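Local atomic coordinates of SusD family protein (Bacteroides uniformis, PDB entry 7KV1), a protein that probably binds beta-glucans at the cell surface, as a SusD-like glycan-binding protein of a human gut bacterium. Residues A[70-75]-A[376-381]; A[236-241]-A[255-260]; A[345-350]-A[356-361]. One frame throughout, in Å; residues are numbered along the deposited sequence.

Contact 1. Residues A[70-75]-A[376-381]; sequences ALNIDG and IWLQKY
The buried interface between the short helix 71-76, in the N-terminal family region, and the end of strand 376-378 and the residues that follow it, in the SusD family region, is built on one amide, that of Asn72, set against the side chains of Leu378 and Tyr381. Its nitrogen does the touching: Asn72 ND2 lies 4.0 Å from Tyr381 CD2. A methyl comes up from the opposite direction, with Leu378 CD2 4.1 Å from Asn72 ND2. The same methyl abuts the rim of the tyrosine ring in its plane, Leu378 CD2 standing 4.0 Å from Tyr381 CD2, so the three groups close into a small triangle. Amide and ring are turned steeply against each other, their planes 74° apart, and ND2 approaches the ring obliquely.

Asn72 belongs to the first turn of its helix, with Ala70 at the N-cap and the Asp74 N to Ala70 O bond (3.0 Å) opening the helical pattern. The chi1 of 62° brings its amide round beside its own backbone, and chi2 -32° turns OD1 to Ile73 N, from which it accepts a weak, bent bond (Ile73 N to Asn72 OD1 3.2 Å), and ND2 to Leu378 and Tyr381. Around the triangle, Leu312 of helix 312-315 touches both Asn72 and Tyr381.

Both polar ends find mates beyond the two segments: Asn72 ND2 donates to Gly464 O, and Tyr381 OH is hydrogen-bonded to Arg404 N. Lys380 reaches the same loop as Asn72, in a salt bridge to Glu465. Across the interface itself the contact is therefore van der Waals packing: one N-H of the buried amide is used on Gly464 O, so ND2 can rest against a methyl and an aromatic carbon while part of its polarity is met.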
ATOM      1  N   ALA A  70       3.523  -7.598  -6.614  1.00 29.16           N
ATOM      2  CA  ALA A  70       2.514  -6.529  -6.469  1.00 25.54           C
ATOM      3  C   ALA A  70       2.574  -5.991  -5.039  1.00 23.46           C
ATOM      4  O   ALA A  70       2.743  -6.784  -4.100  1.00 19.21           O
ATOM      5  CB  ALA A  70       1.149  -7.061  -6.816  1.00 26.43           C
ATOM      6  N   LEU A  71       2.429  -4.686  -4.886  1.00 23.09           N
ATOM      7  CA  LEU A  71       2.550  -4.012  -3.565  1.00 22.59           C
ATOM      8  C   LEU A  71       1.417  -4.494  -2.649  1.00 23.22           C
ATOM      9  O   LEU A  71       1.651  -4.552  -1.419  1.00 23.23           O
ATOM     10  CB  LEU A  71       2.506  -2.494  -3.769  1.00 25.01           C
ATOM     11  CG  LEU A  71       3.726  -1.918  -4.502  1.00 25.27           C
ATOM     12  CD1 LEU A  71       3.581  -0.426  -4.721  1.00 26.11           C
ATOM     13  CD2 LEU A  71       5.005  -2.209  -3.728  1.00 26.54           C
ATOM     14  N   ASN A  72       0.209  -4.747  -3.175  1.00 19.17           N
ATOM     15  CA  ASN A  72      -0.919  -5.171  -2.302  1.00 20.87           C
ATOM     16  C   ASN A  72      -0.667  -6.614  -1.861  1.00 21.64           C
ATOM     17  O   ASN A  72      -0.974  -6.909  -0.686  1.00 22.98           O
ATOM     18  CB  ASN A  72      -2.313  -4.929  -2.907  1.00 21.14           C
ATOM     19  CG  ASN A  72      -2.582  -5.681  -4.196  1.00 23.58           C
ATOM     20  OD1 ASN A  72      -1.663  -5.922  -4.991  1.00 22.30           O
ATOM     21  ND2 ASN A  72      -3.851  -6.036  -4.434  1.00 24.67           N
ATOM     22  N   ILE A  73      -0.107  -7.484  -2.722  1.00 19.63           N
ATOM     23  CA  ILE A  73       0.263  -8.865  -2.314  1.00 19.16           C
ATOM     24  C   ILE A  73       1.267  -8.738  -1.153  1.00 19.04           C
ATOM     25  O   ILE A  73       1.058  -9.380  -0.113  1.00 18.12           O
ATOM     26  CB  ILE A  73       0.800  -9.724  -3.482  1.00 20.52           C
ATOM     27  CG1 ILE A  73      -0.290  -9.981  -4.529  1.00 22.90           C
ATOM     28  CG2 ILE A  73       1.388 -11.007  -2.949  1.00 19.11           C
ATOM     29  CD1 ILE A  73       0.218 -10.622  -5.792  1.00 21.71           C
ATOM     30  N   ASP A  74       2.304  -7.930  -1.324  1.00 18.38           N
ATOM     31  CA  ASP A  74       3.391  -7.792  -0.312  1.00 19.88           C
ATOM     32  C   ASP A  74       2.779  -7.286   1.004  1.00 18.96           C
ATOM     33  O   ASP A  74       3.171  -7.792   2.088  1.00 15.32           O
ATOM     34  CB  ASP A  74       4.510  -6.888  -0.831  1.00 22.69           C
ATOM     35  CG  ASP A  74       5.275  -7.416  -2.042  1.00 23.95           C
ATOM     36  OD1 ASP A  74       5.082  -8.610  -2.420  1.00 24.24           O
ATOM     37  OD2 ASP A  74       6.075  -6.646  -2.589  1.00 26.01           O
ATOM     38  N   GLY A  75       1.802  -6.368   0.927  1.00 18.19           N
ATOM     39  CA  GLY A  75       1.145  -5.799   2.108  1.00 17.76           C
ATOM     40  C   GLY A  75       0.083  -6.715   2.707  1.00 18.84           C
ATOM     41  O   GLY A  75      -0.391  -6.422   3.829  1.00 20.74           O
ATOM     42  N   ILE A 376     -13.084 -18.294  -3.528  1.00 21.88           N
ATOM     43  CA  ILE A 376     -13.267 -16.824  -3.324  1.00 20.19           C
ATOM     44  C   ILE A 376     -11.969 -16.137  -3.713  1.00 19.68           C
ATOM     45  O   ILE A 376     -10.908 -16.647  -3.324  1.00 20.23           O
ATOM     46  CB  ILE A 376     -13.670 -16.441  -1.891  1.00 22.63           C
ATOM     47  CG1 ILE A 376     -14.759 -17.351  -1.326  1.00 25.45           C
ATOM     48  CG2 ILE A 376     -14.067 -14.974  -1.831  1.00 20.79           C
ATOM     49  CD1 ILE A 376     -15.026 -17.112   0.123  1.00 28.36           C
ATOM     50  N   TRP A 377     -12.103 -15.012  -4.406  1.00 19.58           N
ATOM     51  CA  TRP A 377     -10.995 -14.212  -4.943  1.00 20.95           C
ATOM     52  C   TRP A 377     -11.283 -12.742  -4.688  1.00 20.48           C
ATOM     53  O   TRP A 377     -12.442 -12.411  -4.344  1.00 21.01           O
ATOM     54  CB  TRP A 377     -10.821 -14.509  -6.429  1.00 20.84           C
ATOM     55  CG  TRP A 377     -10.645 -15.966  -6.732  1.00 20.65           C
ATOM     56  CD1 TRP A 377     -11.607 -16.870  -7.087  1.00 20.90           C
ATOM     57  CD2 TRP A 377      -9.421 -16.714  -6.620  1.00 20.97           C
ATOM     58  NE1 TRP A 377     -11.058 -18.125  -7.208  1.00 20.93           N
ATOM     59  CE2 TRP A 377      -9.713 -18.051  -6.963  1.00 20.41           C
ATOM     60  CE3 TRP A 377      -8.111 -16.385  -6.263  1.00 20.11           C
ATOM     61  CZ2 TRP A 377      -8.733 -19.049  -6.956  1.00 20.84           C
ATOM     62  CZ3 TRP A 377      -7.145 -17.370  -6.276  1.00 20.06           C
ATOM     63  CH2 TRP A 377      -7.452 -18.683  -6.613  1.00 20.44           C
ATOM     64  N   LEU A 378     -10.280 -11.893  -4.893  1.00 19.06           N
ATOM     65  CA  LEU A 378     -10.433 -10.422  -4.727  1.00 20.78           C
ATOM     66  C   LEU A 378     -11.138  -9.861  -5.973  1.00 21.44           C
ATOM     67  O   LEU A 378     -10.570  -9.917  -7.077  1.00 22.92           O
ATOM     68  CB  LEU A 378      -9.055  -9.789  -4.502  1.00 19.38           C
ATOM     69  CG  LEU A 378      -9.018  -8.276  -4.343  1.00 20.74           C
ATOM     70  CD1 LEU A 378      -9.754  -7.831  -3.095  1.00 20.52           C
ATOM     71  CD2 LEU A 378      -7.572  -7.780  -4.313  1.00 22.01           C
ATOM     72  N   GLN A 379     -12.321  -9.301  -5.788  1.00 20.89           N
ATOM     73  CA  GLN A 379     -13.110  -8.662  -6.871  1.00 21.22           C
ATOM     74  C   GLN A 379     -12.459  -7.339  -7.298  1.00 20.49           C
ATOM     75  O   GLN A 379     -12.590  -6.969  -8.456  1.00 23.03           O
ATOM     76  CB  GLN A 379     -14.548  -8.513  -6.378  1.00 22.06           C
ATOM     77  CG  GLN A 379     -15.422  -7.705  -7.321  1.00 23.09           C
ATOM     78  CD  GLN A 379     -15.830  -8.489  -8.542  1.00 23.68           C
ATOM     79  OE1 GLN A 379     -16.023  -9.704  -8.487  1.00 24.70           O
ATOM     80  NE2 GLN A 379     -15.980  -7.776  -9.650  1.00 23.82           N
ATOM     81  N   LYS A 380     -11.803  -6.612  -6.397  1.00 22.04           N
ATOM     82  CA  LYS A 380     -11.394  -5.206  -6.645  1.00 20.26           C
ATOM     83  C   LYS A 380     -10.466  -5.144  -7.862  1.00 22.89           C
ATOM     84  O   LYS A 380     -10.492  -4.096  -8.571  1.00 19.96           O
ATOM     85  CB  LYS A 380     -10.711  -4.624  -5.406  1.00 19.66           C
ATOM     86  CG  LYS A 380     -11.680  -4.342  -4.264  1.00 20.42           C
ATOM     87  CD  LYS A 380     -11.008  -3.721  -3.049  1.00 18.85           C
ATOM     88  CE  LYS A 380     -11.992  -3.439  -1.931  1.00 19.00           C
ATOM     89  NZ  LYS A 380     -11.261  -3.173  -0.669  1.00 18.71           N
ATOM     90  N   TYR A 381      -9.623  -6.175  -8.045  1.00 21.88           N
ATOM     91  CA  TYR A 381      -8.599  -6.208  -9.113  1.00 22.66           C
ATOM     92  C   TYR A 381      -8.743  -7.498  -9.930  1.00 20.63           C
ATOM     93  O   TYR A 381      -7.745  -7.953 -10.471  1.00 21.13           O
ATOM     94  CB  TYR A 381      -7.195  -6.009  -8.510  1.00 21.24           C
ATOM     95  CG  TYR A 381      -6.982  -4.658  -7.865  1.00 23.22           C
ATOM     96  CD1 TYR A 381      -6.818  -3.517  -8.639  1.00 22.77           C
ATOM     97  CD2 TYR A 381      -6.886  -4.521  -6.484  1.00 22.07           C
ATOM     98  CE1 TYR A 381      -6.605  -2.275  -8.060  1.00 24.39           C
ATOM     99  CE2 TYR A 381      -6.673  -3.284  -5.892  1.00 22.02           C
ATOM    100  CZ  TYR A 381      -6.529  -2.153  -6.684  1.00 22.10           C
ATOM    101  OH  TYR A 381      -6.304  -0.917  -6.141  1.00 22.13           O
TER

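Contact 2. Residues A[236-241]-A[255-260]; sequences VYAEMV and GYMKEL. With EDO (1,2-ethanediol), chain D.
Tyr256 meets Tyr237 across the helix pair in a T-shaped stack: its CD2-CE2 border points at one face of the Tyr237 ring, with centroids 5.1 Å apart and planes at 82°. The closest atoms are Tyr256 CD2 and Tyr237 CD2, at 3.6 Å, and Tyr256 CE2 stands over the ring toward its rim. The receiving ring is sandwiched, since Val241 CG2 lies 3.8 Å above its opposite face. CG anti to the backbone N (chi1 -175°) carries the Tyr237 ring toward helix 250-262, and chi2 85° turns a face to Tyr256; the Tyr237 hydroxyl is fixed by a hydrogen bond to Glu197 OE2. Tyr256 is in turn stacked with Tyr234, one turn before Tyr237, so three tyrosines gather between the helices.

Met257 follows, pointing less directly at the other helix. Bends at chi2 and chi3 bring its end round, and Met257 CE and the methyl CB of Ala238 touch at 4.0 Å, near the point where the backbones are closest, with Ala238 CA 7.8 Å from Met257 CA. Asn414 of helix 408-420 touches both residues. Glu259 brings OE2 to the edge of the Tyr256 ring, in plane, while its OE1 is hydrogen-bonded to Tyr234 OH. Leu260 packs on Phe266 and Thr411 and touches the bound cobalt hexammine.

Elsewhere on helix 230-244, Glu239 OE2 accepts a hydrogen bond of 2.6 Å from O2 of an ethanediol probably left from crystallisation. OE2 is also bonded to Asn157 ND2 and OE1 to Tyr406 OH; the ethanediol is hydrogen-bonded to Tyr405 OH too.

Consecutive in the chain and running antiparallel, helices 230-244 and 250-262 form a helical hairpin packed through an aromatic pair and an alanine-methionine contact, consistent with the tetratricopeptide-repeat-like helical scaffold of SusD-family proteins.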
ATOM      1  N   VAL A 236       0.964  10.228   3.225  1.00 18.82           N
ATOM      2  CA  VAL A 236       2.245   9.560   3.600  1.00 18.05           C
ATOM      3  C   VAL A 236       2.597   9.989   5.030  1.00 17.72           C
ATOM      4  O   VAL A 236       2.997   9.138   5.870  1.00 17.82           O
ATOM      5  CB  VAL A 236       3.375   9.893   2.612  1.00 18.29           C
ATOM      6  CG1 VAL A 236       4.689   9.308   3.119  1.00 18.46           C
ATOM      7  CG2 VAL A 236       3.071   9.374   1.215  1.00 17.86           C
ATOM      8  N   TYR A 237       2.429  11.278   5.315  1.00 17.68           N
ATOM      9  CA  TYR A 237       2.770  11.855   6.639  1.00 18.32           C
ATOM     10  C   TYR A 237       1.964  11.095   7.703  1.00 18.12           C
ATOM     11  O   TYR A 237       2.559  10.605   8.651  1.00 16.84           O
ATOM     12  CB  TYR A 237       2.524  13.365   6.669  1.00 17.87           C
ATOM     13  CG  TYR A 237       2.965  14.030   7.945  1.00 17.73           C
ATOM     14  CD1 TYR A 237       4.277  14.438   8.097  1.00 19.29           C
ATOM     15  CD2 TYR A 237       2.108  14.207   9.012  1.00 18.19           C
ATOM     16  CE1 TYR A 237       4.719  15.047   9.248  1.00 19.36           C
ATOM     17  CE2 TYR A 237       2.531  14.817  10.171  1.00 19.03           C
ATOM     18  CZ  TYR A 237       3.828  15.284  10.273  1.00 20.12           C
ATOM     19  OH  TYR A 237       4.273  15.878  11.411  1.00 18.08           O
ATOM     20  N   ALA A 238       0.642  11.014   7.528  1.00 17.60           N
ATOM     21  CA  ALA A 238      -0.278  10.345   8.462  1.00 17.08           C
ATOM     22  C   ALA A 238       0.151   8.886   8.585  1.00 18.30           C
ATOM     23  O   ALA A 238       0.268   8.402   9.695  1.00 17.80           O
ATOM     24  CB  ALA A 238      -1.700  10.469   7.995  1.00 18.82           C
ATOM     25  N   GLU A 239       0.380   8.224   7.460  1.00 19.02           N
ATOM     26  CA  GLU A 239       0.770   6.803   7.430  1.00 18.34           C
ATOM     27  C   GLU A 239       2.018   6.595   8.274  1.00 18.50           C
ATOM     28  O   GLU A 239       2.019   5.681   9.118  1.00 19.47           O
ATOM     29  CB  GLU A 239       1.036   6.356   5.989  1.00 19.06           C
ATOM     30  CG  GLU A 239       1.520   4.920   5.928  1.00 20.03           C
ATOM     31  CD  GLU A 239       1.649   4.427   4.515  1.00 21.05           C
ATOM     32  OE1 GLU A 239       0.677   4.637   3.730  1.00 20.55           O
ATOM     33  OE2 GLU A 239       2.707   3.851   4.210  1.00 22.73           O
ATOM     34  N   MET A 240       3.045   7.416   8.065  1.00 17.02           N
ATOM     35  CA  MET A 240       4.324   7.206   8.763  1.00 19.43           C
ATOM     36  C   MET A 240       4.167   7.503  10.251  1.00 18.27           C
ATOM     37  O   MET A 240       4.687   6.722  11.075  1.00 17.81           O
ATOM     38  CB  MET A 240       5.404   8.100   8.163  1.00 19.72           C
ATOM     39  CG  MET A 240       5.794   7.639   6.796  1.00 21.74           C
ATOM     40  SD  MET A 240       7.212   8.548   6.126  1.00 25.14           S
ATOM     41  CE  MET A 240       8.416   8.432   7.453  1.00 28.94           C
ATOM     42  N   VAL A 241       3.539   8.634  10.589  1.00 17.26           N
ATOM     43  CA  VAL A 241       3.342   9.009  12.011  1.00 17.16           C
ATOM     44  C   VAL A 241       2.577   7.853  12.696  1.00 19.29           C
ATOM     45  O   VAL A 241       2.976   7.386  13.794  1.00 18.04           O
ATOM     46  CB  VAL A 241       2.595  10.354  12.071  1.00 17.37           C
ATOM     47  CG1 VAL A 241       2.015  10.604  13.443  1.00 19.13           C
ATOM     48  CG2 VAL A 241       3.499  11.505  11.674  1.00 16.44           C
ATOM     49  N   GLY A 255      -4.407  17.602  11.698  1.00 22.72           N
ATOM     50  CA  GLY A 255      -4.532  18.885  10.975  1.00 22.20           C
ATOM     51  C   GLY A 255      -4.500  18.663   9.477  1.00 21.79           C
ATOM     52  O   GLY A 255      -5.391  19.180   8.778  1.00 21.03           O
ATOM     53  N   TYR A 256      -3.574  17.856   8.975  1.00 20.66           N
ATOM     54  CA  TYR A 256      -3.448  17.620   7.515  1.00 20.17           C
ATOM     55  C   TYR A 256      -4.668  16.865   7.003  1.00 19.38           C
ATOM     56  O   TYR A 256      -5.166  17.216   5.924  1.00 20.01           O
ATOM     57  CB  TYR A 256      -2.156  16.892   7.170  1.00 21.46           C
ATOM     58  CG  TYR A 256      -0.888  17.667   7.440  1.00 21.66           C
ATOM     59  CD1 TYR A 256      -0.821  19.030   7.215  1.00 23.63           C
ATOM     60  CD2 TYR A 256       0.256  17.047   7.907  1.00 22.10           C
ATOM     61  CE1 TYR A 256       0.327  19.762   7.460  1.00 24.22           C
ATOM     62  CE2 TYR A 256       1.431  17.757   8.113  1.00 22.41           C
ATOM     63  CZ  TYR A 256       1.473  19.121   7.889  1.00 24.48           C
ATOM     64  OH  TYR A 256       2.615  19.860   8.111  1.00 26.20           O
ATOM     65  N   MET A 257      -5.122  15.849   7.743  1.00 18.41           N
ATOM     66  CA  MET A 257      -6.346  15.096   7.384  1.00 19.10           C
ATOM     67  C   MET A 257      -7.545  16.062   7.344  1.00 20.00           C
ATOM     68  O   MET A 257      -8.278  16.012   6.345  1.00 21.76           O
ATOM     69  CB  MET A 257      -6.605  13.928   8.332  1.00 17.58           C
ATOM     70  CG  MET A 257      -5.479  12.923   8.349  1.00 19.42           C
ATOM     71  SD  MET A 257      -5.153  12.110   6.791  1.00 19.65           S
ATOM     72  CE  MET A 257      -3.885  13.151   6.061  1.00 19.72           C
ATOM     73  N   LYS A 258      -7.706  16.940   8.339  1.00 20.97           N
ATOM     74  CA  LYS A 258      -8.825  17.929   8.379  1.00 23.32           C
ATOM     75  C   LYS A 258      -8.736  18.935   7.231  1.00 22.61           C
ATOM     76  O   LYS A 258      -9.801  19.354   6.778  1.00 24.91           O
ATOM     77  CB  LYS A 258      -8.876  18.637   9.730  1.00 24.95           C
ATOM     78  CG  LYS A 258      -9.462  17.739  10.803  1.00 28.31           C
ATOM     79  CD  LYS A 258      -9.224  18.210  12.207  1.00 33.65           C
ATOM     80  CE  LYS A 258     -10.101  19.362  12.630  1.00 39.57           C
ATOM     81  NZ  LYS A 258      -9.845  19.596  14.069  1.00 47.57           N
ATOM     82  N   GLU A 259      -7.543  19.290   6.743  1.00 22.62           N
ATOM     83  CA  GLU A 259      -7.458  20.130   5.520  1.00 25.58           C
ATOM     84  C   GLU A 259      -8.117  19.382   4.356  1.00 24.55           C
ATOM     85  O   GLU A 259      -8.732  20.037   3.542  1.00 22.01           O
ATOM     86  CB  GLU A 259      -6.029  20.438   5.070  1.00 29.28           C
ATOM     87  CG  GLU A 259      -5.229  21.229   6.070  1.00 34.98           C
ATOM     88  CD  GLU A 259      -3.846  21.594   5.539  1.00 38.09           C
ATOM     89  OE1 GLU A 259      -3.737  21.974   4.350  1.00 34.44           O
ATOM     90  OE2 GLU A 259      -2.882  21.471   6.323  1.00 43.88           O
ATOM     91  N   LEU A 260      -7.908  18.070   4.212  1.00 20.82           N
ATOM     92  CA  LEU A 260      -8.496  17.334   3.066  1.00 21.30           C
ATOM     93  C   LEU A 260     -10.008  17.217   3.287  1.00 21.98           C
ATOM     94  O   LEU A 260     -10.749  17.349   2.315  1.00 22.33           O
ATOM     95  CB  LEU A 260      -7.840  15.951   2.944  1.00 21.65           C
ATOM     96  CG  LEU A 260      -6.353  15.978   2.606  1.00 21.69           C
ATOM     97  CD1 LEU A 260      -5.824  14.569   2.461  1.00 20.64           C
ATOM     98  CD2 LEU A 260      -6.085  16.828   1.371  1.00 22.88           C
TER
HETATM   99  C1  EDO D 602       4.749   1.141   2.566  1.00 27.41           C
HETATM  100  O1  EDO D 602       5.230   1.187   1.232  1.00 27.28           O
HETATM  101  C2  EDO D 602       3.269   1.122   2.643  1.00 28.52           C
HETATM  102  O2  EDO D 602       2.689   2.307   2.100  1.00 27.09           O

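Contact 3. Residues A[345-350]-A[356-361]; sequences QMFSEQ and ATCWVI
The Phe347 ring meets Thr357 and Cys358 obliquely through its CE2-CZ border, in a cysteine sulfur-aromatic contact that packs a loop of the SusD family region against the junction of helix 353-357 and strand 358-360. Cys358 SG lies 5.2 Å from the ring centroid and 57° off its normal, so the sulfur is neither squarely above the ring nor level with it; the sulfur's nearest ring atom is Phe347 CE2, with Cys358 SG 4.2 Å from it. The other flat group, the Trp359 indole, has Ile361 CD1 3.7 Å above one face and makes a cation-pi contact with Arg382.

Thr357 comes across Phe347 at about a right angle, its methyl CG2 4.1 Å from Phe347 CZ. With CG anti to the carbonyl carbon (chi1 -67°), Phe347 sends its ring out of the loop toward the helix-to-strand junction at Thr357 and Cys358, while Leu460 of helix 451-461 also touches it. With the ring cut back to an alanine here, the sulfur is likely to lose its aromatic neighbour and the threonine methyl to face a gap.

Cys358 packs as well on Ile376 of the partner strand and on Met339. Thr357 OG1, although 4.1 Å from Phe347 CZ, has its polar partner one helical turn back, in a hydrogen bond to Arg353 O.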
ATOM      1  N   GLN A 345     -16.921 -13.866   5.410  1.00 22.37           N
ATOM      2  CA  GLN A 345     -17.944 -13.976   6.504  1.00 24.10           C
ATOM      3  C   GLN A 345     -17.913 -12.784   7.479  1.00 24.32           C
ATOM      4  O   GLN A 345     -18.918 -12.578   8.174  1.00 23.21           O
ATOM      5  CB  GLN A 345     -17.759 -15.285   7.278  1.00 25.64           C
ATOM      6  CG  GLN A 345     -18.019 -16.503   6.418  1.00 26.78           C
ATOM      7  CD  GLN A 345     -17.743 -17.794   7.150  1.00 30.55           C
ATOM      8  OE1 GLN A 345     -16.901 -17.876   8.042  1.00 32.80           O
ATOM      9  NE2 GLN A 345     -18.449 -18.826   6.744  1.00 31.32           N
ATOM     10  N   MET A 346     -16.878 -11.942   7.500  1.00 23.23           N
ATOM     11  CA  MET A 346     -16.832 -10.813   8.480  1.00 22.63           C
ATOM     12  C   MET A 346     -17.801  -9.709   8.039  1.00 22.38           C
ATOM     13  O   MET A 346     -18.155  -8.877   8.869  1.00 23.11           O
ATOM     14  CB  MET A 346     -15.415 -10.245   8.631  1.00 24.98           C
ATOM     15  CG  MET A 346     -14.958  -9.387   7.454  1.00 24.00           C
ATOM     16  SD  MET A 346     -13.167  -9.062   7.600  1.00 25.61           S
ATOM     17  CE  MET A 346     -12.905  -8.086   6.122  1.00 21.95           C
ATOM     18  N   PHE A 347     -18.220  -9.669   6.770  1.00 22.20           N
ATOM     19  CA  PHE A 347     -19.139  -8.619   6.292  1.00 23.69           C
ATOM     20  C   PHE A 347     -20.575  -8.975   6.678  1.00 26.61           C
ATOM     21  O   PHE A 347     -20.987 -10.160   6.521  1.00 22.86           O
ATOM     22  CB  PHE A 347     -18.994  -8.419   4.781  1.00 24.85           C
ATOM     23  CG  PHE A 347     -17.676  -7.845   4.307  1.00 22.92           C
ATOM     24  CD1 PHE A 347     -17.475  -6.479   4.243  1.00 22.40           C
ATOM     25  CD2 PHE A 347     -16.709  -8.669   3.764  1.00 23.21           C
ATOM     26  CE1 PHE A 347     -16.300  -5.957   3.741  1.00 23.20           C
ATOM     27  CE2 PHE A 347     -15.521  -8.147   3.280  1.00 24.08           C
ATOM     28  CZ  PHE A 347     -15.307  -6.794   3.293  1.00 24.05           C
ATOM     29  N   SER A 348     -21.371  -7.979   7.081  1.00 27.19           N
ATOM     30  CA  SER A 348     -22.843  -8.174   7.169  1.00 29.97           C
ATOM     31  C   SER A 348     -23.422  -8.276   5.750  1.00 30.66           C
ATOM     32  O   SER A 348     -22.847  -7.685   4.823  1.00 29.63           O
ATOM     33  CB  SER A 348     -23.506  -7.113   7.995  1.00 30.97           C
ATOM     34  OG  SER A 348     -23.384  -5.852   7.371  1.00 36.22           O
ATOM     35  N   GLU A 349     -24.564  -8.955   5.599  1.00 33.04           N
ATOM     36  CA  GLU A 349     -25.339  -9.069   4.330  1.00 32.77           C
ATOM     37  C   GLU A 349     -25.642  -7.678   3.758  1.00 30.58           C
ATOM     38  O   GLU A 349     -25.630  -7.547   2.532  1.00 34.56           O
ATOM     39  CB  GLU A 349     -26.641  -9.852   4.566  1.00 34.75           C
ATOM     40  N   GLN A 350     -25.891  -6.680   4.612  1.00 29.56           N
ATOM     41  CA  GLN A 350     -26.202  -5.274   4.221  1.00 30.59           C
ATOM     42  C   GLN A 350     -24.936  -4.519   3.752  1.00 29.99           C
ATOM     43  O   GLN A 350     -25.098  -3.464   3.121  1.00 27.90           O
ATOM     44  CB  GLN A 350     -26.838  -4.514   5.387  1.00 33.56           C
ATOM     45  N   ALA A 356     -18.375  -6.085  -3.658  1.00 21.92           N
ATOM     46  CA  ALA A 356     -17.298  -5.365  -4.394  1.00 22.58           C
ATOM     47  C   ALA A 356     -15.918  -5.902  -3.996  1.00 20.78           C
ATOM     48  O   ALA A 356     -14.930  -5.570  -4.691  1.00 22.52           O
ATOM     49  CB  ALA A 356     -17.329  -3.886  -4.124  1.00 24.54           C
ATOM     50  N   THR A 357     -15.837  -6.656  -2.914  1.00 19.79           N
ATOM     51  CA  THR A 357     -14.534  -7.118  -2.344  1.00 20.52           C
ATOM     52  C   THR A 357     -14.298  -8.571  -2.756  1.00 19.97           C
ATOM     53  O   THR A 357     -13.158  -8.936  -3.088  1.00 19.49           O
ATOM     54  CB  THR A 357     -14.518  -6.902  -0.824  1.00 19.82           C
ATOM     55  OG1 THR A 357     -14.580  -5.497  -0.573  1.00 19.14           O
ATOM     56  CG2 THR A 357     -13.285  -7.486  -0.185  1.00 20.66           C
ATOM     57  N   CYS A 358     -15.351  -9.374  -2.692  1.00 19.33           N
ATOM     58  CA  CYS A 358     -15.291 -10.845  -2.724  1.00 21.55           C
ATOM     59  C   CYS A 358     -15.897 -11.326  -4.034  1.00 20.46           C
ATOM     60  O   CYS A 358     -17.110 -11.153  -4.225  1.00 20.40           O
ATOM     61  CB  CYS A 358     -16.024 -11.450  -1.532  1.00 23.29           C
ATOM     62  SG  CYS A 358     -15.500 -10.789   0.071  1.00 25.71           S
ATOM     63  N   TRP A 359     -15.079 -11.889  -4.914  1.00 19.47           N
ATOM     64  CA  TRP A 359     -15.555 -12.595  -6.130  1.00 20.52           C
ATOM     65  C   TRP A 359     -15.774 -14.056  -5.767  1.00 20.69           C
ATOM     66  O   TRP A 359     -14.779 -14.758  -5.536  1.00 22.26           O
ATOM     67  CB  TRP A 359     -14.550 -12.416  -7.255  1.00 22.19           C
ATOM     68  CG  TRP A 359     -14.844 -13.216  -8.480  1.00 23.62           C
ATOM     69  CD1 TRP A 359     -16.046 -13.735  -8.884  1.00 24.84           C
ATOM     70  CD2 TRP A 359     -13.886 -13.546  -9.496  1.00 23.60           C
ATOM     71  NE1 TRP A 359     -15.900 -14.357 -10.094  1.00 25.37           N
ATOM     72  CE2 TRP A 359     -14.585 -14.248 -10.496  1.00 27.45           C
ATOM     73  CE3 TRP A 359     -12.516 -13.307  -9.651  1.00 27.25           C
ATOM     74  CZ2 TRP A 359     -13.928 -14.765 -11.607  1.00 26.45           C
ATOM     75  CZ3 TRP A 359     -11.874 -13.781 -10.774  1.00 29.65           C
ATOM     76  CH2 TRP A 359     -12.583 -14.490 -11.743  1.00 29.29           C
ATOM     77  N   VAL A 360     -17.031 -14.460  -5.593  1.00 20.70           N
ATOM     78  CA  VAL A 360     -17.388 -15.822  -5.126  1.00 23.71           C
ATOM     79  C   VAL A 360     -17.704 -16.630  -6.382  1.00 24.40           C
ATOM     80  O   VAL A 360     -18.598 -16.215  -7.146  1.00 23.74           O
ATOM     81  CB  VAL A 360     -18.585 -15.832  -4.163  1.00 26.05           C
ATOM     82  CG1 VAL A 360     -18.996 -17.259  -3.815  1.00 26.99           C
ATOM     83  CG2 VAL A 360     -18.309 -15.039  -2.894  1.00 27.89           C
ATOM     84  N   ILE A 361     -17.004 -17.733  -6.583  1.00 27.14           N
ATOM     85  CA  ILE A 361     -17.279 -18.659  -7.719  1.00 26.42           C
ATOM     86  C   ILE A 361     -18.125 -19.822  -7.183  1.00 26.89           C
ATOM     87  O   ILE A 361     -17.729 -20.425  -6.201  1.00 26.49           O
ATOM     88  CB  ILE A 361     -15.946 -19.057  -8.364  1.00 24.27           C
ATOM     89  CG1 ILE A 361     -15.245 -17.782  -8.860  1.00 24.55           C
ATOM     90  CG2 ILE A 361     -16.178 -20.093  -9.459  1.00 26.06           C
ATOM     91  CD1 ILE A 361     -13.961 -17.984  -9.581  1.00 26.60           C
TER

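From the N terminus, helix 71-76 opens contact 1, which closes only some 300 residues later at 376-381 and so joins the two family regions of the chain. The other two contacts are nested inside this long loop, in series. Contact 2 closes first, a short helical hairpin whose centre lies 25 Å from that of contact 1, and it does not touch the others. Contact 3 follows, folding a loop back on the junction of helix 353-357 and strand 358-360. It adjoins contact 1 directly: strands 358-360 and 376-378 pair antiparallel, through backbone hydrogen bonds between Trp359 and Trp377, and between Thr357 and Gln379, placing the 345-350 loop and helix 71-76 around one two-stranded sheet.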